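Local coordinates for protein putative invasin (Yersinia pseudotuberculosis IP 31758, PDB 5N40) that probably acts as a bacterial surface adhesin, carrying a C-type lectin-like domain on a rod of immunoglobulin-like domains for attachment to host cells, at residues Ser124-Ala129 with Asn181-Val186; Val141-Glu146 with Leu200-Glu205; Glu235-Ser240 with Val288-Leu293; Val310-Thr315 with Tyr346-Ser351. The protein carries 1 engineered substitution. All coordinates share one frame; numbering follows the deposited sequence. Where two conformers were deposited one is given.

Contact 1: residues Ser124-Ala129 with Asn181-Val186; sequences SLTVIA and NGQLTV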
loop_
_atom_site.group_PDB
_atom_site.type_symbol
_atom_site.label_atom_id
_atom_site.label_comp_id
_atom_site.label_asym_id
_atom_site.label_seq_id
_atom_site.Cartn_x
_atom_site.Cartn_y
_atom_site.Cartn_z
ATOM N N SER A 124 1.503 -8.477 -2.143
ATOM C CA SER A 124 2.839 -8.399 -1.570
ATOM C C SER A 124 3.620 -7.320 -2.310
ATOM O O SER A 124 3.842 -7.430 -3.519
ATOM C CB SER A 124 3.552 -9.746 -1.670
ATOM O OG SER A 124 4.803 -9.708 -0.999
ATOM N N LEU A 125 4.018 -6.280 -1.589
ATOM C CA LEU A 125 4.698 -5.126 -2.160
ATOM C C LEU A 125 6.109 -5.085 -1.599
ATOM O O LEU A 125 6.289 -5.068 -0.377
ATOM C CB LEU A 125 3.941 -3.833 -1.834
ATOM C CG LEU A 125 4.395 -2.509 -2.460
ATOM C CD1 LEU A 125 3.247 -1.518 -2.422
ATOM C CD2 LEU A 125 5.615 -1.924 -1.767
ATOM N N THR A 126 7.103 -5.084 -2.489
ATOM C CA THR A 126 8.509 -5.045 -2.102
ATOM C C THR A 126 9.171 -3.772 -2.618
ATOM O O THR A 126 9.105 -3.470 -3.814
ATOM C CB THR A 126 9.259 -6.269 -2.639
ATOM O OG1 THR A 126 8.679 -7.464 -2.101
ATOM C CG2 THR A 126 10.732 -6.208 -2.271
ATOM N N VAL A 127 9.813 -3.043 -1.711
ATOM C CA VAL A 127 10.677 -1.913 -2.048
ATOM C C VAL A 127 12.116 -2.393 -1.995
ATOM O O VAL A 127 12.537 -2.986 -0.995
ATOM C CB VAL A 127 10.471 -0.733 -1.075
ATOM C CG1 VAL A 127 11.312 0.473 -1.515
ATOM C CG2 VAL A 127 9.002 -0.363 -0.952
ATOM N N ILE A 128 12.877 -2.126 -3.055
ATOM C CA ILE A 128 14.302 -2.430 -3.098
ATOM C C ILE A 128 15.040 -1.105 -3.214
ATOM O O ILE A 128 14.774 -0.325 -4.138
ATOM C CB ILE A 128 14.675 -3.347 -4.272
ATOM C CG1 ILE A 128 13.816 -4.611 -4.266
ATOM C CG2 ILE A 128 16.176 -3.678 -4.220
ATOM C CD1 ILE A 128 13.994 -5.471 -5.494
ATOM N N ALA A 129 15.951 -0.851 -2.280
ATOM C CA ALA A 129 16.741 0.376 -2.257
ATOM C C ALA A 129 18.188 0.044 -2.594
ATOM O O ALA A 129 18.770 -0.892 -2.027
ATOM C CB ALA A 129 16.658 1.063 -0.893
ATOM N N ASN A 181 19.390 -7.019 2.684
ATOM C CA ASN A 181 19.435 -7.054 1.228
ATOM C C ASN A 181 18.808 -5.820 0.593
ATOM O O ASN A 181 18.559 -5.808 -0.618
ATOM C CB ASN A 181 18.760 -8.327 0.709
ATOM C CG ASN A 181 19.418 -9.581 1.239
ATOM O OD1 ASN A 181 20.587 -9.847 0.959
ATOM N ND2 ASN A 181 18.673 -10.360 2.004
ATOM N N GLY A 182 18.591 -4.764 1.373
ATOM C CA GLY A 182 18.008 -3.556 0.833
ATOM C C GLY A 182 16.542 -3.662 0.481
ATOM O O GLY A 182 16.034 -2.820 -0.267
ATOM N N GLN A 183 15.839 -4.662 1.007
ATOM C CA GLN A 183 14.448 -4.908 0.655
ATOM C C GLN A 183 13.523 -4.692 1.847
ATOM O O GLN A 183 13.879 -4.971 2.996
ATOM C CB GLN A 183 14.267 -6.331 0.115
ATOM C CG GLN A 183 15.126 -6.647 -1.086
ATOM C CD GLN A 183 14.746 -7.971 -1.725
ATOM O OE1 GLN A 183 13.754 -8.591 -1.342
ATOM N NE2 GLN A 183 15.535 -8.412 -2.699
ATOM N N LEU A 184 12.336 -4.174 1.557
ATOM C CA LEU A 184 11.245 -4.067 2.522
ATOM C C LEU A 184 10.000 -4.628 1.856
ATOM O O LEU A 184 9.559 -4.093 0.834
ATOM C CB LEU A 184 11.022 -2.612 2.947
ATOM C CG LEU A 184 9.737 -2.307 3.721
ATOM C CD1 LEU A 184 9.712 -3.064 5.032
ATOM C CD2 LEU A 184 9.590 -0.808 3.956
ATOM N N THR A 185 9.434 -5.691 2.424
ATOM C CA THR A 185 8.224 -6.304 1.883
ATOM C C THR A 185 7.087 -6.154 2.883
ATOM O O THR A 185 7.248 -6.456 4.072
ATOM C CB THR A 185 8.442 -7.780 1.539
ATOM O OG1 THR A 185 9.415 -7.893 0.490
ATOM C CG2 THR A 185 7.144 -8.429 1.061
ATOM N N VAL A 186 5.933 -5.691 2.391
ATOM C CA VAL A 186 4.770 -5.441 3.228
ATOM C C VAL A 186 3.540 -6.051 2.568
ATOM O O VAL A 186 3.512 -6.319 1.363
ATOM C CB VAL A 186 4.549 -3.934 3.482
ATOM C CG1 VAL A 186 5.775 -3.328 4.158
ATOM C CG2 VAL A 186 4.237 -3.197 2.185
#
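Thr126 and Thr185 face each other as a non-hydrogen-bonded pair, and their side chains meet obliquely through the hydroxyls, Thr126 OG1 lying 2.7 Å from Thr185 OG1 in a hydrogen bond that either could donate. Both threonines put OG1 beside their own backbone N and opposite the carbonyl carbon (chi1 -61° and -64°), which turns the two hydroxyls inward to each other. The methyl of Thr185 then reaches the other way along the strand and comes to 3.4 Å from Ser124 OG. Two residues along each strand, on the same face, Ile128 and Gln183 run side by side in the same direction, with Ile128 CG1 at 4.0 Å from Gln183 CG, the glutamine chain extended, which carries OE1 to 4.0 Å from Thr126 CG2.

The other face belongs to Leu125, Val127, Leu184 and Val186. Side chains across the two strands touch lightly, Leu125 CB to Val186 CG2 being 4.1 Å; Leu125 packs on Phe145 of the opposing sheet, Val127 on Phe145, Met143 and Ala202, Leu184 on Met143, while Leu184 and Val186 touch Phe174 of a loop. Between the faces the backbones close a regular ladder: Leu125 exchanges bonds with Val186, and Val127 N to Leu184 O and Leu184 N to Val127 O are both 2.8 Å. At the end of the ladder Ala129 N reaches Gly182 O at 2.8 Å; Gly182 has a positive phi of 72°, just as the chain leaves its loop for the strand. One face is mixed, two threonines and a glutamine beside Ile128, the other wholly aliphatic, as expected in one sheet of an immunoglobulin-like beta sandwich.

Contact 2: residues Val141-Glu146 with Leu200-Glu205; sequences VKMTFE and LRAAAE. Engineered in segment 200-205: Ala203 (natural residue Lys).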
loop_
_atom_site.group_PDB
_atom_site.type_symbol
_atom_site.label_atom_id
_atom_site.label_comp_id
_atom_site.label_asym_id
_atom_site.label_seq_id
_atom_site.Cartn_x
_atom_site.Cartn_y
_atom_site.Cartn_z
ATOM N N VAL A 141 17.382 1.582 5.457
ATOM C CA VAL A 141 16.814 2.814 4.920
ATOM C C VAL A 141 15.369 2.939 5.397
ATOM O O VAL A 141 14.533 2.071 5.115
ATOM C CB VAL A 141 16.886 2.833 3.387
ATOM C CG1 VAL A 141 16.116 4.032 2.826
ATOM C CG2 VAL A 141 18.349 2.859 2.909
ATOM N N LYS A 142 15.075 4.027 6.102
ATOM C CA LYS A 142 13.728 4.265 6.604
ATOM C C LYS A 142 12.767 4.570 5.458
ATOM O O LYS A 142 13.077 5.358 4.563
ATOM C CB LYS A 142 13.743 5.422 7.601
ATOM C CG LYS A 142 14.466 5.104 8.905
ATOM C CD LYS A 142 14.375 6.293 9.865
ATOM C CE LYS A 142 15.017 5.991 11.209
ATOM N NZ LYS A 142 14.959 7.171 12.131
ATOM N N MET A 143 11.580 3.966 5.518
ATOM C CA MET A 143 10.609 4.018 4.433
ATOM C C MET A 143 9.243 4.426 4.964
ATOM O O MET A 143 8.859 4.047 6.075
ATOM C CB MET A 143 10.497 2.655 3.741
ATOM C CG MET A 143 10.092 2.725 2.273
ATOM S SD MET A 143 11.354 3.445 1.200
ATOM C CE MET A 143 12.729 2.329 1.460
ATOM N N THR A 144 8.506 5.195 4.158
ATOM C CA THR A 144 7.102 5.493 4.419
ATOM C C THR A 144 6.309 5.261 3.138
ATOM O O THR A 144 6.871 5.141 2.045
ATOM C CB THR A 144 6.875 6.930 4.901
ATOM O OG1 THR A 144 7.220 7.837 3.855
ATOM C CG2 THR A 144 7.696 7.234 6.151
ATOM N N PHE A 145 4.988 5.203 3.279
ATOM C CA PHE A 145 4.085 5.031 2.150
ATOM C C PHE A 145 3.009 6.107 2.165
ATOM O O PHE A 145 2.520 6.507 3.224
ATOM C CB PHE A 145 3.414 3.648 2.160
ATOM C CG PHE A 145 4.374 2.518 1.985
ATOM C CD1 PHE A 145 4.790 2.136 0.719
ATOM C CD2 PHE A 145 4.879 1.845 3.079
ATOM C CE1 PHE A 145 5.679 1.101 0.550
ATOM C CE2 PHE A 145 5.769 0.801 2.912
ATOM C CZ PHE A 145 6.174 0.438 1.641
ATOM N N GLU A 146 2.619 6.536 0.967
ATOM C CA GLU A 146 1.614 7.579 0.802
ATOM C C GLU A 146 0.721 7.259 -0.386
ATOM O O GLU A 146 1.217 6.968 -1.479
ATOM C CB GLU A 146 2.282 8.945 0.603
ATOM C CG GLU A 146 1.314 10.109 0.621
ATOM C CD GLU A 146 2.010 11.453 0.545
ATOM O OE1 GLU A 146 3.193 11.496 0.149
ATOM O OE2 GLU A 146 1.365 12.465 0.880
ATOM N N LEU A 200 0.307 3.950 -4.681
ATOM C CA LEU A 200 1.081 4.076 -3.454
ATOM C C LEU A 200 2.483 4.567 -3.782
ATOM O O LEU A 200 3.142 4.016 -4.669
ATOM C CB LEU A 200 1.170 2.740 -2.721
ATOM C CG LEU A 200 -0.128 2.263 -2.063
ATOM C CD1 LEU A 200 0.043 0.870 -1.498
ATOM C CD2 LEU A 200 -0.555 3.231 -0.959
ATOM N N ARG A 201 2.942 5.582 -3.061
ATOM C CA ARG A 201 4.301 6.093 -3.233
ATOM C C ARG A 201 5.161 5.675 -2.046
ATOM O O ARG A 201 4.838 5.978 -0.892
ATOM C CB ARG A 201 4.314 7.611 -3.381
ATOM C CG ARG A 201 5.704 8.163 -3.651
ATOM C CD ARG A 201 5.613 9.551 -4.218
ATOM N NE ARG A 201 5.152 10.515 -3.231
ATOM C CZ ARG A 201 4.990 11.808 -3.486
ATOM N NH1 ARG A 201 5.238 12.274 -4.699
ATOM N NH2 ARG A 201 4.573 12.628 -2.534
ATOM N N ALA A 202 6.242 4.965 -2.335
ATOM C CA ALA A 202 7.262 4.655 -1.347
ATOM C C ALA A 202 8.276 5.789 -1.316
ATOM O O ALA A 202 8.789 6.187 -2.362
ATOM C CB ALA A 202 7.948 3.334 -1.691
ATOM N N ALA A 203 8.545 6.318 -0.124
ATOM C CA ALA A 203 9.517 7.387 0.066
ATOM C C ALA A 203 10.578 6.961 1.073
ATOM O O ALA A 203 10.258 6.604 2.213
ATOM C CB ALA A 203 8.839 8.670 0.545
ATOM N N ALA A 204 11.841 7.028 0.661
ATOM C CA ALA A 204 12.944 6.821 1.584
ATOM C C ALA A 204 13.204 8.111 2.360
ATOM O O ALA A 204 12.768 9.193 1.967
ATOM C CB ALA A 204 14.201 6.387 0.828
ATOM N N GLU A 205 13.911 7.982 3.486
ATOM C CA GLU A 205 14.191 9.157 4.304
ATOM C C GLU A 205 15.001 10.201 3.548
ATOM O O GLU A 205 14.990 11.377 3.927
ATOM C CB GLU A 205 14.911 8.743 5.600
ATOM C CG GLU A 205 16.089 7.816 5.420
ATOM C CD GLU A 205 16.723 7.406 6.739
ATOM O OE1 GLU A 205 16.707 8.226 7.691
ATOM O OE2 GLU A 205 17.222 6.258 6.820
HETATM O O HOH W 1 11.049 7.822 4.801
HETATM O O HOH W 2 5.636 7.873 1.176
HETATM O O HOH W 3 9.374 9.071 4.295
HETATM O O HOH W 4 5.310 10.105 -0.263
#
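Glu146 and Arg201 form a hydrogen-bonded pair in one sheet of the immunoglobulin-like sandwich, and more of their surface is buried here than that of any other residue in the two strands. Their side chains lie alongside each other and point the same way, both with CG opposite the backbone N. The salt bridge is single: Arg201 NH2 donates a hydrogen bond to Glu146 OE1 over 3.2 Å. The oxygen lies close to the guanidinium plane, yet the nitrogen approaches it from above the carboxylate plane, the two groups being turned 58° apart, so this is no flat two-pronged pairing. Their backbones grip more tightly, Arg201 N standing 2.7 Å from Glu146 O.

At the far end Glu205, with CG between its backbone N and carbonyl carbon (chi1 49°) and the chain straight beyond, reaches across to Lys142. Its OE2 accepts a hydrogen bond from Lys142 N at 3.2 Å, from above the carboxylate plane (52° out of it), while OE1 is held by Thr78 OG1. The aliphatic part of Lys142 crosses this carboxylate, with CG 3.6 Å from Glu205 OE2. The backbone bond from Glu205 N to Lys142 O is weak, which fits a strand that has just ended.

Between these ends, the engineered Ala203 pairs with Thr144 on the charged face. The other face is apolar: Phe145 CE1 rests 3.9 Å from Ala202 CB, and Phe145 meets Phe174 edge-to-face. Back at the salt bridge, one water completes the link between the side chains, donating to Glu146 OE1 at 2.6 Å and accepting from Arg201 NE at 3.0 Å.

Contact 3: residues Glu235-Ser240 with Val288-Leu293; sequences ETLTAS and VSLYNL
Ser289 comes first along the helix to meet the strand, its OG resting 3.9 Å from Ala239 CB. That hydroxyl sits between its own backbone N and carbonyl carbon (chi1 79°), a position from which it bonds back to Gln286 O one turn earlier. A water donates hydrogen bonds to Ser289 OG (2.6 Å) and to Ala239 O (2.7 Å), so the only polar tie between helix and strand is an indirect one.

Leu290 follows and does most of the apolar work. With CG opposite its backbone N, the side chain bends in until CD1 reaches Leu237 CB at 3.8 Å; the two leucines meet at about a right angle, and the same methyl lies 4.2 Å from Ala239 CB. In the C-type lectin-like fold of this adhesion domain, residues 288-293 of helix 284-293 thus run at 97° to strand 236-239, and small Ala239 lets the backbones come close. Leu290 also touches Phe244 of the partner strand 242-245, while Leu237 goes on to Tyr294, Ala303 and Trp305.

Leu293, one turn after Ser289, completes the touching side of the helix. Its chi1 of -140° is well off a staggered value, and this rotation lays CD2 against the strand's backbone, only 3.2 Å from Thr238 O. The same methyl brushes Ala239 CB at 4.0 Å, on the more exposed border of the contact.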
loop_
_atom_site.group_PDB
_atom_site.type_symbol
_atom_site.label_atom_id
_atom_site.label_comp_id
_atom_site.label_asym_id
_atom_site.label_seq_id
_atom_site.Cartn_x
_atom_site.Cartn_y
_atom_site.Cartn_z
ATOM N N GLU A 235 -19.398 -14.251 -13.170
ATOM C CA GLU A 235 -19.919 -14.188 -14.533
ATOM C C GLU A 235 -21.136 -15.088 -14.693
ATOM O O GLU A 235 -22.075 -14.748 -15.423
ATOM C CB GLU A 235 -18.844 -14.599 -15.536
ATOM C CG GLU A 235 -17.652 -13.659 -15.615
ATOM C CD GLU A 235 -17.976 -12.312 -16.245
ATOM O OE1 GLU A 235 -19.040 -12.182 -16.889
ATOM O OE2 GLU A 235 -17.161 -11.377 -16.095
ATOM N N THR A 236 -21.097 -16.260 -14.064
ATOM C CA THR A 236 -22.217 -17.189 -14.003
ATOM C C THR A 236 -22.285 -17.781 -12.601
ATOM O O THR A 236 -21.305 -17.774 -11.852
ATOM C CB THR A 236 -22.079 -18.333 -15.026
ATOM O OG1 THR A 236 -20.941 -19.140 -14.697
ATOM C CG2 THR A 236 -21.913 -17.795 -16.440
ATOM N N LEU A 237 -23.461 -18.302 -12.253
ATOM C CA LEU A 237 -23.647 -19.113 -11.061
ATOM C C LEU A 237 -24.429 -20.363 -11.449
ATOM O O LEU A 237 -25.228 -20.341 -12.383
ATOM C CB LEU A 237 -24.401 -18.355 -9.965
ATOM C CG LEU A 237 -23.763 -17.064 -9.431
ATOM C CD1 LEU A 237 -24.778 -16.301 -8.595
ATOM C CD2 LEU A 237 -22.518 -17.367 -8.610
ATOM N N THR A 238 -24.190 -21.453 -10.734
ATOM C CA THR A 238 -24.861 -22.714 -11.030
ATOM C C THR A 238 -25.588 -23.244 -9.804
ATOM O O THR A 238 -25.064 -23.214 -8.686
ATOM C CB THR A 238 -23.857 -23.745 -11.544
ATOM O OG1 THR A 238 -23.199 -23.227 -12.711
ATOM C CG2 THR A 238 -24.550 -25.056 -11.895
ATOM N N ALA A 239 -26.800 -23.749 -10.022
ATOM C CA ALA A 239 -27.572 -24.376 -8.957
ATOM C C ALA A 239 -28.262 -25.606 -9.534
ATOM O O ALA A 239 -29.183 -25.482 -10.345
ATOM C CB ALA A 239 -28.584 -23.407 -8.350
ATOM N N SER A 240 -27.778 -26.780 -9.134
ATOM C CA SER A 240 -28.388 -28.062 -9.473
ATOM C C SER A 240 -28.643 -28.190 -10.978
ATOM O O SER A 240 -29.761 -28.434 -11.439
ATOM C CB SER A 240 -29.666 -28.254 -8.660
ATOM O OG SER A 240 -29.343 -28.251 -7.278
ATOM N N VAL A 288 -35.402 -19.286 -7.547
ATOM C CA VAL A 288 -35.489 -19.459 -6.103
ATOM C C VAL A 288 -34.439 -20.452 -5.625
ATOM O O VAL A 288 -33.857 -20.282 -4.549
ATOM C CB VAL A 288 -36.909 -19.900 -5.696
ATOM C CG1 VAL A 288 -36.944 -20.272 -4.223
ATOM C CG2 VAL A 288 -37.914 -18.790 -5.984
ATOM N N SER A 289 -34.179 -21.500 -6.415
ATOM C CA SER A 289 -33.146 -22.463 -6.041
ATOM C C SER A 289 -31.765 -21.810 -6.019
ATOM O O SER A 289 -30.919 -22.174 -5.193
ATOM C CB SER A 289 -33.155 -23.655 -7.002
ATOM O OG SER A 289 -32.506 -23.331 -8.219
ATOM N N LEU A 290 -31.515 -20.858 -6.920
ATOM C CA LEU A 290 -30.263 -20.103 -6.858
ATOM C C LEU A 290 -30.211 -19.237 -5.603
ATOM O O LEU A 290 -29.184 -19.197 -4.911
ATOM C CB LEU A 290 -30.101 -19.253 -8.118
ATOM C CG LEU A 290 -28.819 -18.412 -8.218
ATOM C CD1 LEU A 290 -27.593 -19.305 -8.228
ATOM C CD2 LEU A 290 -28.851 -17.535 -9.457
ATOM N N TYR A 291 -31.314 -18.548 -5.281
ATOM C CA TYR A 291 -31.384 -17.807 -4.027
ATOM C C TYR A 291 -31.031 -18.698 -2.839
ATOM O O TYR A 291 -30.276 -18.298 -1.948
ATOM C CB TYR A 291 -32.776 -17.202 -3.820
ATOM C CG TYR A 291 -32.905 -16.700 -2.404
ATOM C CD1 TYR A 291 -32.313 -15.499 -2.019
ATOM C CD2 TYR A 291 -33.559 -17.448 -1.437
ATOM C CE1 TYR A 291 -32.389 -15.049 -0.712
ATOM C CE2 TYR A 291 -33.640 -17.010 -0.127
ATOM C CZ TYR A 291 -33.051 -15.810 0.229
ATOM O OH TYR A 291 -33.118 -15.370 1.528
ATOM N N ASN A 292 -31.597 -19.910 -2.795
ATOM C CA ASN A 292 -31.367 -20.797 -1.658
ATOM C C ASN A 292 -29.896 -21.168 -1.513
ATOM O O ASN A 292 -29.439 -21.477 -0.405
ATOM C CB ASN A 292 -32.218 -22.059 -1.803
ATOM C CG ASN A 292 -33.690 -21.801 -1.545
ATOM O OD1 ASN A 292 -34.056 -20.883 -0.809
ATOM N ND2 ASN A 292 -34.545 -22.622 -2.142
ATOM N N LEU A 293 -29.143 -21.160 -2.614
ATOM C CA LEU A 293 -27.712 -21.412 -2.539
ATOM C C LEU A 293 -26.977 -20.226 -1.920
ATOM O O LEU A 293 -26.010 -20.410 -1.170
ATOM C CB LEU A 293 -27.176 -21.712 -3.938
ATOM C CG LEU A 293 -26.135 -22.812 -4.112
ATOM C CD1 LEU A 293 -26.649 -24.141 -3.591
ATOM C CD2 LEU A 293 -25.779 -22.931 -5.584
HETATM O O HOH W 5 -31.734 -24.621 -10.319
#

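Contact 4: residues Val310-Thr315 with Tyr346-Ser351; sequences VYRSST and YNVSCS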
loop_
_atom_site.group_PDB
_atom_site.type_symbol
_atom_site.label_atom_id
_atom_site.label_comp_id
_atom_site.label_asym_id
_atom_site.label_seq_id
_atom_site.Cartn_x
_atom_site.Cartn_y
_atom_site.Cartn_z
ATOM N N VAL A 310 -36.050 -6.630 -9.049
ATOM C CA VAL A 310 -36.396 -8.035 -9.220
ATOM C C VAL A 310 -35.821 -8.577 -10.524
ATOM O O VAL A 310 -35.433 -7.834 -11.436
ATOM C CB VAL A 310 -37.921 -8.222 -9.160
ATOM C CG1 VAL A 310 -38.452 -7.672 -7.848
ATOM C CG2 VAL A 310 -38.604 -7.542 -10.354
ATOM N N TYR A 311 -35.775 -9.907 -10.604
ATOM C CA TYR A 311 -35.309 -10.644 -11.769
ATOM C C TYR A 311 -36.489 -11.330 -12.444
ATOM O O TYR A 311 -37.353 -11.900 -11.770
ATOM C CB TYR A 311 -34.255 -11.687 -11.363
ATOM C CG TYR A 311 -32.892 -11.077 -11.090
ATOM C CD1 TYR A 311 -32.696 -10.195 -10.037
ATOM C CD2 TYR A 311 -31.802 -11.388 -11.893
ATOM C CE1 TYR A 311 -31.447 -9.619 -9.805
ATOM C CE2 TYR A 311 -30.552 -10.825 -11.661
ATOM C CZ TYR A 311 -30.382 -9.950 -10.617
ATOM O OH TYR A 311 -29.130 -9.388 -10.397
ATOM N N ARG A 312 -36.529 -11.272 -13.771
ATOM C CA ARG A 312 -37.652 -11.838 -14.508
ATOM C C ARG A 312 -37.539 -13.356 -14.590
ATOM O O ARG A 312 -36.442 -13.921 -14.645
ATOM C CB ARG A 312 -37.731 -11.248 -15.921
ATOM C CG ARG A 312 -38.118 -9.776 -15.943
ATOM C CD ARG A 312 -38.574 -9.314 -17.327
ATOM N NE ARG A 312 -39.258 -8.025 -17.249
ATOM C CZ ARG A 312 -40.521 -7.866 -16.861
ATOM N NH1 ARG A 312 -41.258 -8.917 -16.516
ATOM N NH2 ARG A 312 -41.053 -6.652 -16.818
ATOM N N SER A 313 -38.695 -14.017 -14.590
ATOM C CA SER A 313 -38.773 -15.453 -14.805
ATOM C C SER A 313 -39.669 -15.737 -16.000
ATOM O O SER A 313 -40.379 -14.863 -16.502
ATOM C CB SER A 313 -39.305 -16.185 -13.565
ATOM O OG SER A 313 -40.717 -16.348 -13.629
ATOM N N SER A 314 -39.637 -16.989 -16.443
ATOM C CA SER A 314 -40.456 -17.443 -17.557
ATOM C C SER A 314 -41.687 -18.214 -17.099
ATOM O O SER A 314 -42.341 -18.857 -17.925
ATOM C CB SER A 314 -39.621 -18.310 -18.495
ATOM O OG SER A 314 -39.040 -19.390 -17.785
ATOM N N THR A 315 -42.015 -18.162 -15.810
ATOM C CA THR A 315 -43.181 -18.849 -15.268
ATOM C C THR A 315 -44.386 -17.916 -15.311
ATOM O O THR A 315 -44.372 -16.849 -14.686
ATOM C CB THR A 315 -42.915 -19.303 -13.833
ATOM O OG1 THR A 315 -41.714 -20.085 -13.788
ATOM C CG2 THR A 315 -44.083 -20.133 -13.295
ATOM N N TYR A 346 -36.971 -4.706 -15.474
ATOM C CA TYR A 346 -36.439 -5.556 -14.425
ATOM C C TYR A 346 -35.134 -6.191 -14.886
ATOM O O TYR A 346 -34.746 -6.108 -16.054
ATOM C CB TYR A 346 -37.450 -6.650 -14.047
ATOM C CG TYR A 346 -38.814 -6.143 -13.625
ATOM C CD1 TYR A 346 -38.976 -4.882 -13.074
ATOM C CD2 TYR A 346 -39.943 -6.941 -13.773
ATOM C CE1 TYR A 346 -40.221 -4.427 -12.684
ATOM C CE2 TYR A 346 -41.187 -6.497 -13.386
ATOM C CZ TYR A 346 -41.325 -5.240 -12.841
ATOM O OH TYR A 346 -42.574 -4.799 -12.458
ATOM N N ASN A 347 -34.456 -6.838 -13.945
ATOM C CA ASN A 347 -33.223 -7.542 -14.260
ATOM C C ASN A 347 -33.510 -8.825 -15.026
ATOM O O ASN A 347 -34.559 -9.455 -14.858
ATOM C CB ASN A 347 -32.464 -7.886 -12.980
ATOM C CG ASN A 347 -31.738 -6.694 -12.382
ATOM O OD1 ASN A 347 -30.918 -6.058 -13.041
ATOM N ND2 ASN A 347 -32.033 -6.391 -11.123
ATOM N N VAL A 348 -32.552 -9.227 -15.858
ATOM C CA VAL A 348 -32.603 -10.516 -16.537
ATOM C C VAL A 348 -31.287 -11.249 -16.309
ATOM O O VAL A 348 -30.216 -10.766 -16.708
ATOM C CB VAL A 348 -32.892 -10.372 -18.041
ATOM C CG1 VAL A 348 -32.880 -11.732 -18.723
ATOM C CG2 VAL A 348 -34.233 -9.692 -18.253
ATOM N N SER A 349 -31.375 -12.402 -15.653
ATOM C CA SER A 349 -30.303 -13.388 -15.617
ATOM C C SER A 349 -30.662 -14.486 -16.606
ATOM O O SER A 349 -31.660 -15.198 -16.428
ATOM C CB SER A 349 -30.117 -13.955 -14.214
ATOM O OG SER A 349 -29.178 -15.020 -14.223
ATOM N N CYS A 350 -29.852 -14.619 -17.643
ATOM C CA CYS A 350 -30.122 -15.585 -18.694
ATOM C C CYS A 350 -29.767 -16.994 -18.228
ATOM O O CYS A 350 -28.814 -17.196 -17.467
ATOM C CB CYS A 350 -29.332 -15.217 -19.950
ATOM S SG CYS A 350 -29.868 -13.638 -20.732
ATOM N N SER A 351 -30.559 -17.968 -18.672
ATOM C CA SER A 351 -30.282 -19.374 -18.422
ATOM C C SER A 351 -29.405 -19.901 -19.548
ATOM O O SER A 351 -29.740 -19.742 -20.727
ATOM C CB SER A 351 -31.587 -20.174 -18.327
ATOM O OG SER A 351 -31.339 -21.520 -17.961
HETATM O O HOH W 6 -33.671 -13.685 -14.847
#
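Arg312 NH2 is gripped by two backbone carbonyls, Gly340 O and Gly344 O, and packs 3.3 Å from Tyr346 CD2. Its chain runs extended from CG to NE (chi2 -164°, chi3 165°), which carries the guanidinium to the Tyr346 ring. With NE bonded to Phe270 O, the guanidinium is fixed in its rotation, and its face covers the rim of that ring, the two planes 29° apart. Val310 CG2 makes a CH-pi contact on one face of the ring, 3.7 Å from the centroid, and the arginine comes obliquely from the other side.

Asn347 CB sits squarely over the centre of the Tyr311 ring, 3.5 Å from the centroid and practically on the ring normal, while Ser349 CB meets its edge, 3.8 Å from Tyr311 CD2. The tyrosine is tethered at its far end by Pro306 O, and the asparagine amide by Gln309 O.

The backbones join through a single bridge: Asn347 N bonds Val310 O, and Arg312 N bonds Asn347 O. Further on a water takes over, donating to Arg312 O and accepting from Ser349 N, each at 2.8 Å.

In the lectin-like domain this seam lies between sheet and helix. Strand 311-313 pairs on with 321-325, Val348 packs against Ala275 and Met278 of helix 272-278, Cys350 closes a disulfide with Cys279 just beyond that helix, and Ser349 leans on Phe244 of strand 242-245.

Contacts 1 and 2 belong to the two facing sheets of one immunoglobulin-like domain: their segments alternate along the chain, and their apolar faces meet directly, Leu184 CD2 lying 3.6 Å from Met143 CB. Their outward faces differ, hydroxyls and an amide on contact 1, charged groups and bridging waters on contact 2. Contacts 3 and 4 lie more than 40 Å away, centre to centre, in the lectin-like domain, with about 13 Å between their own centres. Both contacts reach Phe244, yet they differ in kind: contact 3 is a partly buried, aliphatic helix-on-strand meeting, whereas contact 4 is largely buried and combines aromatic faces with a carbonyl-bound arginine.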